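Local coordinates for GTPase-activating protein skywalker (Drosophila melanogaster, PDB 5HJQ) that stimulates GTP hydrolysis by Rab35, regulates synaptic vesicle protein recycling through endosomes, and binds phosphoinositides through its TBC domain, at residues Pro111-Leu116 against His286-Met291; Leu165-Thr170 against Trp277-Leu282; Leu204-Ser209 against Leu282-Leu287. All coordinates share one frame; numbering follows the deposited sequence.

Contact 1 (Pro111-Leu116 against His286-Met291); sequences PIRAQL and HLVRIM
Val288 meets Arg113 first along the 286-291 segment of helix 284-297. Its CG1 methyl lies over one face of the Arg113 guanidinium, 3.1 Å above the plane and offset toward the rim. CG1 is 3.2 Å from Arg113 NE and 3.4 Å from Arg113 CZ. This is contact of a methyl with a flat cationic face, not a polar bond. CG1 is placed there by the valine torsion, which sets it anti to the backbone N (chi1 171°).

Arg289 follows. It starts out pointing away from the 111-116 segment. Its chain then bends at chi2 and chi3, which brings CD back to 4.0 Å from Arg113 NH2. CD stands at the edge of the Arg113 guanidinium, near its plane. The two guanidinium planes are 43° apart and do not stack.

The contact joins the start of helix 113-122 to helix 284-297 inside the TBC domain. On the helix 284-297 side, Arg289 lies near Arg102, which binds phosphoinositide.

Arg113 reaches across with a chain extended from CG to NE. Its NH1 bonds to the carbonyl O of Pro107, and its NH2 to the carbonyl O of Trp106 and, as a salt bridge, to Asp292 OD2. Arg289 NH1 makes a salt bridge to the same OD2, and Arg289 NH2 bonds to the carbonyl O of Leu101. Two buried like charges stand close, with Arg113 NH2 and Arg289 NH1 4.8 Å apart. The shared carboxylate probably offsets them, and together with the three backbone carbonyls it probably helps to set how the two guanidiniums are turned.

Contact 2 (Leu165-Thr170 against Trp277-Leu282); sequences LPYHLT and WILAGL
Tyr167 OH donates a short hydrogen bond, 2.6 Å, to the backbone O of Leu279. The hydroxyl arrives in the carbonyl plane, on a lone pair, with a C=O...donor angle of 132°. Tyr167 CG is anti to the carbonyl carbon (chi1 -56°), which helps carry OH there. The accepting oxygen in turn lies at the edge of the tyrosine ring, in its plane. It belongs to the end of helix 274-279, where Ala280 is the first residue to leave helical angles.

Leu165 comes to the same carbonyl with CD1, which is 3.2 Å from Leu279 O. The same methyl packs on Ala280 CB at 3.7 Å. Leu165 CB also lies over one face of the Tyr167 ring, 3.9 Å above the plane and offset toward the rim. A type II' beta turn from Pro166 to Leu169 carries Tyr167 at its second position, with a positive phi of 53°. Pro199, Ile203 and Leu287 also touch the tyrosine.

The contact ties the loop before helix 171-187 to the end of helix 274-279 in the TBC domain. The phenol gives the Leu279 carbonyl a hydrogen-bond donor, and the leucine methyl borders that bond with apolar surface.

Contact 3 (Leu204-Ser209 against Leu282-Leu287); sequences LLHFMS and LPFQHL
His206 and Phe284 meet ring to ring, joining the loop after helix 197-204 to the first turn of helix 284-297 in the all-helical TBC domain. The two side chains come from opposite directions. Their ring centroids are 4.7 Å apart and the planes are tilted by 41°, an oblique pairing. Phe284 CZ does most of the touching. It sits over one face of the imidazole, offset toward the rim, and is 3.5 Å from His206 CD2. Phe284 CG is anti to its own backbone N (chi1 -172°), and this directs the ring at the 204-209 loop.

Phe207 adds a lighter apolar touch, with CZ 4.3 Å from Phe284 CE2. The CB of His206 lies over one face of the Phe207 ring, 3.6 Å above its plane. The two neighbours thus pack on each other while both meet Phe284.

The next shell fixes the imidazole. His206 ND1 bonds to the carbonyl O of Ser202 in helix 197-204, and His206 NE2 makes a probable hydrogen bond with the backbone N of His168. The ring of His168 meets Phe284 edge-to-face. A leucine in place of His206 would probably leave the Ser202 carbonyl and the His168 N-H without these mates, and Phe284 without its flat partner.

Further out, Trp117 meets Phe207 edge-to-face. Pro283 is the N-cap of helix 284-297. Its carbonyl O serves that first turn twice, accepting from His286 N at 2.9 Å and from Leu287 N at 3.2 Å.

How the contacts relate
All three contacts lie in the TBC domain and meet around the start of helix 284-297. Contacts 1 and 3 are closest, with centres about 7 Å apart. Their segments share His286 and Leu287, and Val288 CG2 is 4.0 Å from Phe207 CZ. Contacts 2 and 3 share Leu282, and Leu169 CG is 3.5 Å from His206 CE1. Leu287, shared by the segments of contacts 1 and 3, reaches contact 2 with CD1 3.6 Å from Tyr167 CE1. Contact 1 is the one nearest the inositol trisphosphate pocket: the Arg289 side chain is about 6 Å from that of Arg102. Contacts 2 and 3 lie away from that pocket.

Contact 1 (Pro111-Leu116 against His286-Met291)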
loop_
_atom_site.group_PDB
_atom_site.type_symbol
_atom_site.label_atom_id
_atom_site.label_comp_id
_atom_site.label_asym_id
_atom_site.label_seq_id
_atom_site.Cartn_x
_atom_site.Cartn_y
_atom_site.Cartn_z
ATOM N N PRO A 111 1.689 -20.025 -5.594
ATOM C CA PRO A 111 3.074 -19.744 -5.979
ATOM C C PRO A 111 3.173 -18.719 -7.105
ATOM O O PRO A 111 4.279 -18.387 -7.530
ATOM C CB PRO A 111 3.587 -21.111 -6.439
ATOM C CG PRO A 111 2.375 -21.771 -7.003
ATOM C CD PRO A 111 1.213 -21.306 -6.146
ATOM N N ILE A 112 2.033 -18.223 -7.578
ATOM C CA ILE A 112 2.018 -17.337 -8.740
ATOM C C ILE A 112 2.651 -15.980 -8.427
ATOM O O ILE A 112 3.231 -15.342 -9.303
ATOM C CB ILE A 112 0.580 -17.118 -9.276
ATOM C CG1 ILE A 112 0.617 -16.481 -10.669
ATOM C CG2 ILE A 112 -0.246 -16.264 -8.312
ATOM C CD1 ILE A 112 -0.743 -16.030 -11.178
ATOM N N ARG A 113 2.565 -15.554 -7.170
ATOM C CA ARG A 113 3.019 -14.220 -6.798
ATOM C C ARG A 113 4.536 -14.119 -6.825
ATOM O O ARG A 113 5.086 -13.047 -7.084
ATOM C CB ARG A 113 2.479 -13.838 -5.422
ATOM C CG ARG A 113 0.982 -13.632 -5.434
ATOM C CD ARG A 113 0.483 -12.885 -4.213
ATOM N NE ARG A 113 -0.938 -12.591 -4.354
ATOM C CZ ARG A 113 -1.908 -13.458 -4.085
ATOM N NH1 ARG A 113 -1.611 -14.673 -3.645
ATOM N NH2 ARG A 113 -3.177 -13.106 -4.250
ATOM N N ALA A 114 5.205 -15.241 -6.582
ATOM C CA ALA A 114 6.657 -15.301 -6.703
ATOM C C ALA A 114 7.087 -14.895 -8.109
ATOM O O ALA A 114 8.180 -14.363 -8.310
ATOM C CB ALA A 114 7.164 -16.694 -6.370
ATOM N N GLN A 115 6.210 -15.137 -9.079
ATOM C CA GLN A 115 6.472 -14.763 -10.462
ATOM C C GLN A 115 5.666 -13.544 -10.914
ATOM O O GLN A 115 6.173 -12.706 -11.657
ATOM C CB GLN A 115 6.181 -15.943 -11.394
ATOM C CG GLN A 115 7.230 -17.046 -11.360
ATOM C CD GLN A 115 6.946 -18.146 -12.364
ATOM O OE1 GLN A 115 7.529 -18.175 -13.450
ATOM N NE2 GLN A 115 6.049 -19.057 -12.006
ATOM N N LEU A 116 4.411 -13.455 -10.478
ATOM C CA LEU A 116 3.516 -12.390 -10.931
ATOM C C LEU A 116 4.000 -11.003 -10.517
ATOM O O LEU A 116 4.072 -10.092 -11.341
ATOM C CB LEU A 116 2.097 -12.620 -10.402
ATOM C CG LEU A 116 1.039 -11.573 -10.760
ATOM C CD1 LEU A 116 1.010 -11.311 -12.259
ATOM C CD2 LEU A 116 -0.333 -12.014 -10.266
ATOM N N HIS A 286 -6.334 -9.092 2.938
ATOM C CA HIS A 286 -6.901 -8.019 2.117
ATOM C C HIS A 286 -5.804 -7.223 1.425
ATOM O O HIS A 286 -5.923 -6.880 0.249
ATOM C CB HIS A 286 -7.767 -7.071 2.957
ATOM C CG HIS A 286 -8.958 -7.725 3.583
ATOM N ND1 HIS A 286 -8.844 -8.709 4.540
ATOM C CD2 HIS A 286 -10.284 -7.525 3.403
ATOM C CE1 HIS A 286 -10.049 -9.094 4.917
ATOM N NE2 HIS A 286 -10.943 -8.390 4.244
ATOM N N LEU A 287 -4.741 -6.936 2.170
ATOM C CA LEU A 287 -3.578 -6.223 1.647
ATOM C C LEU A 287 -2.994 -6.877 0.403
ATOM O O LEU A 287 -2.631 -6.194 -0.556
ATOM C CB LEU A 287 -2.482 -6.133 2.710
ATOM C CG LEU A 287 -2.515 -5.012 3.740
ATOM C CD1 LEU A 287 -1.318 -5.135 4.664
ATOM C CD2 LEU A 287 -2.520 -3.671 3.036
ATOM N N VAL A 288 -2.891 -8.202 0.435
ATOM C CA VAL A 288 -2.280 -8.957 -0.652
ATOM C C VAL A 288 -3.028 -8.762 -1.969
ATOM O O VAL A 288 -2.422 -8.437 -2.991
ATOM C CB VAL A 288 -2.217 -10.458 -0.316
ATOM C CG1 VAL A 288 -1.777 -11.254 -1.527
ATOM C CG2 VAL A 288 -1.275 -10.694 0.854
ATOM N N ARG A 289 -4.342 -8.953 -1.939
ATOM C CA ARG A 289 -5.168 -8.727 -3.119
ATOM C C ARG A 289 -5.052 -7.280 -3.597
ATOM O O ARG A 289 -5.034 -7.017 -4.800
ATOM C CB ARG A 289 -6.628 -9.070 -2.829
ATOM C CG ARG A 289 -6.887 -10.548 -2.604
ATOM C CD ARG A 289 -6.705 -11.342 -3.887
ATOM N NE ARG A 289 -7.675 -10.976 -4.916
ATOM C CZ ARG A 289 -7.368 -10.311 -6.025
ATOM N NH1 ARG A 289 -6.117 -9.940 -6.254
ATOM N NH2 ARG A 289 -8.311 -10.020 -6.911
ATOM N N ILE A 290 -4.967 -6.347 -2.652
ATOM C CA ILE A 290 -4.786 -4.937 -2.983
ATOM C C ILE A 290 -3.444 -4.710 -3.674
ATOM O O ILE A 290 -3.361 -3.991 -4.669
ATOM C CB ILE A 290 -4.876 -4.041 -1.728
ATOM C CG1 ILE A 290 -6.295 -4.048 -1.162
ATOM C CG2 ILE A 290 -4.463 -2.615 -2.050
ATOM C CD1 ILE A 290 -6.456 -3.217 0.091
ATOM N N MET A 291 -2.395 -5.329 -3.145
ATOM C CA MET A 291 -1.069 -5.226 -3.750
ATOM C C MET A 291 -1.039 -5.759 -5.179
ATOM O O MET A 291 -0.333 -5.211 -6.028
ATOM C CB MET A 291 -0.035 -5.963 -2.898
ATOM C CG MET A 291 0.335 -5.234 -1.607
ATOM S SD MET A 291 0.861 -3.522 -1.863
ATOM C CE MET A 291 -0.526 -2.642 -1.157
#

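Contact 2 (Leu165-Thr170 against Trp277-Leu282)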
loop_
_atom_site.group_PDB
_atom_site.type_symbol
_atom_site.label_atom_id
_atom_site.label_comp_id
_atom_site.label_asym_id
_atom_site.label_seq_id
_atom_site.Cartn_x
_atom_site.Cartn_y
_atom_site.Cartn_z
ATOM N N LEU A 165 6.213 -1.721 9.651
ATOM C CA LEU A 165 5.310 -2.857 9.797
ATOM C C LEU A 165 5.906 -4.138 9.226
ATOM O O LEU A 165 6.174 -4.225 8.028
ATOM C CB LEU A 165 3.976 -2.549 9.118
ATOM C CG LEU A 165 3.298 -1.270 9.614
ATOM C CD1 LEU A 165 2.159 -0.860 8.692
ATOM C CD2 LEU A 165 2.795 -1.454 11.038
ATOM N N PRO A 166 6.115 -5.140 10.094
ATOM C CA PRO A 166 6.765 -6.406 9.742
ATOM C C PRO A 166 5.795 -7.488 9.270
ATOM O O PRO A 166 6.217 -8.413 8.572
ATOM C CB PRO A 166 7.424 -6.817 11.056
ATOM C CG PRO A 166 6.471 -6.312 12.097
ATOM C CD PRO A 166 5.844 -5.048 11.540
ATOM N N TYR A 167 4.525 -7.363 9.650
ATOM C CA TYR A 167 3.511 -8.376 9.363
ATOM C C TYR A 167 3.961 -9.759 9.840
ATOM O O TYR A 167 4.243 -9.943 11.022
ATOM C CB TYR A 167 3.177 -8.393 7.869
ATOM C CG TYR A 167 2.742 -7.041 7.345
ATOM C CD1 TYR A 167 1.524 -6.489 7.721
ATOM C CD2 TYR A 167 3.552 -6.314 6.479
ATOM C CE1 TYR A 167 1.122 -5.250 7.251
ATOM C CE2 TYR A 167 3.158 -5.073 6.003
ATOM C CZ TYR A 167 1.941 -4.549 6.394
ATOM O OH TYR A 167 1.540 -3.321 5.924
ATOM N N HIS A 168 4.049 -10.721 8.927
ATOM C CA HIS A 168 4.360 -12.096 9.312
ATOM C C HIS A 168 5.836 -12.451 9.144
ATOM O O HIS A 168 6.213 -13.616 9.267
ATOM C CB HIS A 168 3.502 -13.075 8.505
ATOM C CG HIS A 168 2.032 -12.920 8.736
ATOM N ND1 HIS A 168 1.110 -12.955 7.712
ATOM C CD2 HIS A 168 1.322 -12.728 9.873
ATOM C CE1 HIS A 168 -0.104 -12.792 8.209
ATOM N NE2 HIS A 168 -0.003 -12.652 9.518
ATOM N N LEU A 169 6.670 -11.451 8.871
ATOM C CA LEU A 169 8.099 -11.685 8.682
ATOM C C LEU A 169 8.770 -12.204 9.948
ATOM O O LEU A 169 8.529 -11.700 11.045
ATOM C CB LEU A 169 8.804 -10.405 8.228
ATOM C CG LEU A 169 8.563 -9.903 6.805
ATOM C CD1 LEU A 169 9.446 -8.692 6.523
ATOM C CD2 LEU A 169 8.820 -11.012 5.799
ATOM N N THR A 170 9.621 -13.212 9.783
ATOM C CA THR A 170 10.441 -13.713 10.876
ATOM C C THR A 170 11.474 -12.662 11.271
ATOM O O THR A 170 11.542 -11.591 10.666
ATOM C CB THR A 170 11.160 -15.014 10.492
ATOM O OG1 THR A 170 12.058 -14.756 9.406
ATOM C CG2 THR A 170 10.156 -16.076 10.068
ATOM N N TRP A 277 -4.761 3.176 7.412
ATOM C CA TRP A 277 -5.981 2.381 7.466
ATOM C C TRP A 277 -5.756 1.105 6.671
ATOM O O TRP A 277 -6.142 0.012 7.089
ATOM C CB TRP A 277 -7.174 3.144 6.894
ATOM C CG TRP A 277 -7.401 4.493 7.490
ATOM C CD1 TRP A 277 -7.064 4.910 8.745
ATOM C CD2 TRP A 277 -8.024 5.611 6.849
ATOM N NE1 TRP A 277 -7.442 6.219 8.926
ATOM C CE2 TRP A 277 -8.028 6.674 7.772
ATOM C CE3 TRP A 277 -8.572 5.817 5.578
ATOM C CZ2 TRP A 277 -8.561 7.924 7.469
ATOM C CZ3 TRP A 277 -9.100 7.059 5.278
ATOM C CH2 TRP A 277 -9.093 8.096 6.219
ATOM N N ILE A 278 -5.122 1.266 5.516
ATOM C CA ILE A 278 -4.848 0.159 4.615
ATOM C C ILE A 278 -3.663 -0.668 5.101
ATOM O O ILE A 278 -3.808 -1.854 5.385
ATOM C CB ILE A 278 -4.570 0.663 3.182
ATOM C CG1 ILE A 278 -5.805 1.373 2.621
ATOM C CG2 ILE A 278 -4.151 -0.488 2.278
ATOM C CD1 ILE A 278 -5.561 2.099 1.318
ATOM N N LEU A 279 -2.500 -0.032 5.215
ATOM C CA LEU A 279 -1.255 -0.737 5.519
ATOM C C LEU A 279 -1.143 -1.238 6.957
ATOM O O LEU A 279 -0.412 -2.191 7.224
ATOM C CB LEU A 279 -0.055 0.162 5.211
ATOM C CG LEU A 279 0.180 0.512 3.741
ATOM C CD1 LEU A 279 1.380 1.437 3.586
ATOM C CD2 LEU A 279 0.363 -0.757 2.906
ATOM N N ALA A 280 -1.856 -0.604 7.882
ATOM C CA ALA A 280 -1.738 -0.963 9.293
ATOM C C ALA A 280 -3.076 -1.326 9.929
ATOM O O ALA A 280 -3.175 -1.469 11.148
ATOM C CB ALA A 280 -1.084 0.175 10.068
ATOM N N GLY A 281 -4.106 -1.474 9.105
ATOM C CA GLY A 281 -5.425 -1.813 9.602
ATOM C C GLY A 281 -5.976 -3.080 8.979
ATOM O O GLY A 281 -6.212 -4.066 9.675
ATOM N N LEU A 282 -6.186 -3.043 7.665
ATOM C CA LEU A 282 -6.737 -4.179 6.933
ATOM C C LEU A 282 -5.930 -5.439 7.193
ATOM O O LEU A 282 -4.707 -5.379 7.302
ATOM C CB LEU A 282 -6.775 -3.890 5.431
ATOM C CG LEU A 282 -7.670 -2.743 4.969
ATOM C CD1 LEU A 282 -7.721 -2.683 3.455
ATOM C CD2 LEU A 282 -9.064 -2.899 5.550
#

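Contact 3 (Leu204-Ser209 against Leu282-Leu287)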
loop_
_atom_site.group_PDB
_atom_site.type_symbol
_atom_site.label_atom_id
_atom_site.label_comp_id
_atom_site.label_asym_id
_atom_site.label_seq_id
_atom_site.Cartn_x
_atom_site.Cartn_y
_atom_site.Cartn_z
ATOM N N LEU A 204 6.463 -7.503 -0.071
ATOM C CA LEU A 204 7.181 -8.139 -1.165
ATOM C C LEU A 204 7.938 -9.369 -0.680
ATOM O O LEU A 204 7.925 -10.415 -1.325
ATOM C CB LEU A 204 8.149 -7.147 -1.805
ATOM C CG LEU A 204 7.521 -5.945 -2.507
ATOM C CD1 LEU A 204 8.586 -4.919 -2.821
ATOM C CD2 LEU A 204 6.826 -6.401 -3.777
ATOM N N LEU A 205 8.578 -9.232 0.477
ATOM C CA LEU A 205 9.424 -10.279 1.040
ATOM C C LEU A 205 8.650 -11.530 1.456
ATOM O O LEU A 205 9.250 -12.550 1.790
ATOM C CB LEU A 205 10.194 -9.726 2.241
ATOM C CG LEU A 205 11.406 -8.858 1.891
ATOM C CD1 LEU A 205 12.045 -8.279 3.146
ATOM C CD2 LEU A 205 12.423 -9.680 1.093
ATOM N N HIS A 206 7.324 -11.455 1.440
ATOM C CA HIS A 206 6.501 -12.604 1.801
ATOM C C HIS A 206 6.355 -13.597 0.649
ATOM O O HIS A 206 5.832 -14.694 0.840
ATOM C CB HIS A 206 5.110 -12.148 2.259
ATOM C CG HIS A 206 5.072 -11.623 3.661
ATOM N ND1 HIS A 206 5.605 -10.402 4.016
ATOM C CD2 HIS A 206 4.565 -12.156 4.797
ATOM C CE1 HIS A 206 5.427 -10.205 5.310
ATOM N NE2 HIS A 206 4.799 -11.256 5.808
ATOM N N PHE A 207 6.812 -13.220 -0.542
ATOM C CA PHE A 207 6.555 -14.028 -1.729
ATOM C C PHE A 207 7.758 -14.168 -2.659
ATOM O O PHE A 207 7.733 -14.975 -3.587
ATOM C CB PHE A 207 5.381 -13.440 -2.510
ATOM C CG PHE A 207 4.129 -13.304 -1.699
ATOM C CD1 PHE A 207 3.326 -14.403 -1.451
ATOM C CD2 PHE A 207 3.753 -12.076 -1.183
ATOM C CE1 PHE A 207 2.172 -14.280 -0.699
ATOM C CE2 PHE A 207 2.603 -11.944 -0.430
ATOM C CZ PHE A 207 1.809 -13.046 -0.190
ATOM N N MET A 208 8.802 -13.381 -2.427
ATOM C CA MET A 208 9.989 -13.451 -3.276
ATOM C C MET A 208 11.278 -13.318 -2.465
ATOM O O MET A 208 11.248 -13.201 -1.240
ATOM C CB MET A 208 9.935 -12.368 -4.355
ATOM C CG MET A 208 10.089 -10.949 -3.816
ATOM S SD MET A 208 9.745 -9.701 -5.069
ATOM C CE MET A 208 7.983 -9.932 -5.291
ATOM N N SER A 209 12.412 -13.348 -3.158
ATOM C CA SER A 209 13.706 -13.244 -2.497
ATOM C C SER A 209 14.050 -11.795 -2.181
ATOM O O SER A 209 13.380 -10.873 -2.648
ATOM C CB SER A 209 14.804 -13.862 -3.363
ATOM O OG SER A 209 14.959 -13.142 -4.572
ATOM N N LEU A 282 -6.186 -3.043 7.665
ATOM C CA LEU A 282 -6.737 -4.179 6.933
ATOM C C LEU A 282 -5.930 -5.439 7.193
ATOM O O LEU A 282 -4.707 -5.379 7.302
ATOM C CB LEU A 282 -6.775 -3.890 5.431
ATOM C CG LEU A 282 -7.670 -2.743 4.969
ATOM C CD1 LEU A 282 -7.721 -2.683 3.455
ATOM C CD2 LEU A 282 -9.064 -2.899 5.550
ATOM N N PRO A 283 -6.613 -6.586 7.302
ATOM C CA PRO A 283 -5.915 -7.856 7.502
ATOM C C PRO A 283 -4.996 -8.168 6.321
ATOM O O PRO A 283 -5.253 -7.689 5.213
ATOM C CB PRO A 283 -7.057 -8.872 7.613
ATOM C CG PRO A 283 -8.272 -8.069 7.952
ATOM C CD PRO A 283 -8.075 -6.760 7.264
ATOM N N PHE A 284 -3.943 -8.944 6.565
ATOM C CA PHE A 284 -2.927 -9.246 5.556
ATOM C C PHE A 284 -3.526 -9.799 4.263
ATOM O O PHE A 284 -3.147 -9.397 3.166
ATOM C CB PHE A 284 -1.907 -10.230 6.139
ATOM C CG PHE A 284 -0.716 -10.466 5.261
ATOM C CD1 PHE A 284 0.277 -9.510 5.144
ATOM C CD2 PHE A 284 -0.593 -11.646 4.552
ATOM C CE1 PHE A 284 1.374 -9.727 4.334
ATOM C CE2 PHE A 284 0.499 -11.870 3.737
ATOM C CZ PHE A 284 1.484 -10.907 3.628
ATOM N N GLN A 285 -4.466 -10.718 4.424
ATOM C CA GLN A 285 -5.286 -11.260 3.351
ATOM C C GLN A 285 -5.836 -10.200 2.391
ATOM O O GLN A 285 -5.832 -10.396 1.178
ATOM C CB GLN A 285 -6.430 -12.027 4.003
ATOM C CG GLN A 285 -6.801 -11.354 5.306
ATOM C CD GLN A 285 -7.750 -12.135 6.164
ATOM O OE1 GLN A 285 -8.925 -12.283 5.837
ATOM N NE2 GLN A 285 -7.254 -12.605 7.304
ATOM N N HIS A 286 -6.334 -9.092 2.938
ATOM C CA HIS A 286 -6.901 -8.019 2.117
ATOM C C HIS A 286 -5.804 -7.223 1.425
ATOM O O HIS A 286 -5.923 -6.880 0.249
ATOM C CB HIS A 286 -7.767 -7.071 2.957
ATOM C CG HIS A 286 -8.958 -7.725 3.583
ATOM N ND1 HIS A 286 -8.844 -8.709 4.540
ATOM C CD2 HIS A 286 -10.284 -7.525 3.403
ATOM C CE1 HIS A 286 -10.049 -9.094 4.917
ATOM N NE2 HIS A 286 -10.943 -8.390 4.244
ATOM N N LEU A 287 -4.741 -6.936 2.170
ATOM C CA LEU A 287 -3.578 -6.223 1.647
ATOM C C LEU A 287 -2.994 -6.877 0.403
ATOM O O LEU A 287 -2.631 -6.194 -0.556
ATOM C CB LEU A 287 -2.482 -6.133 2.710
ATOM C CG LEU A 287 -2.515 -5.012 3.740
ATOM C CD1 LEU A 287 -1.318 -5.135 4.664
ATOM C CD2 LEU A 287 -2.520 -3.671 3.036
#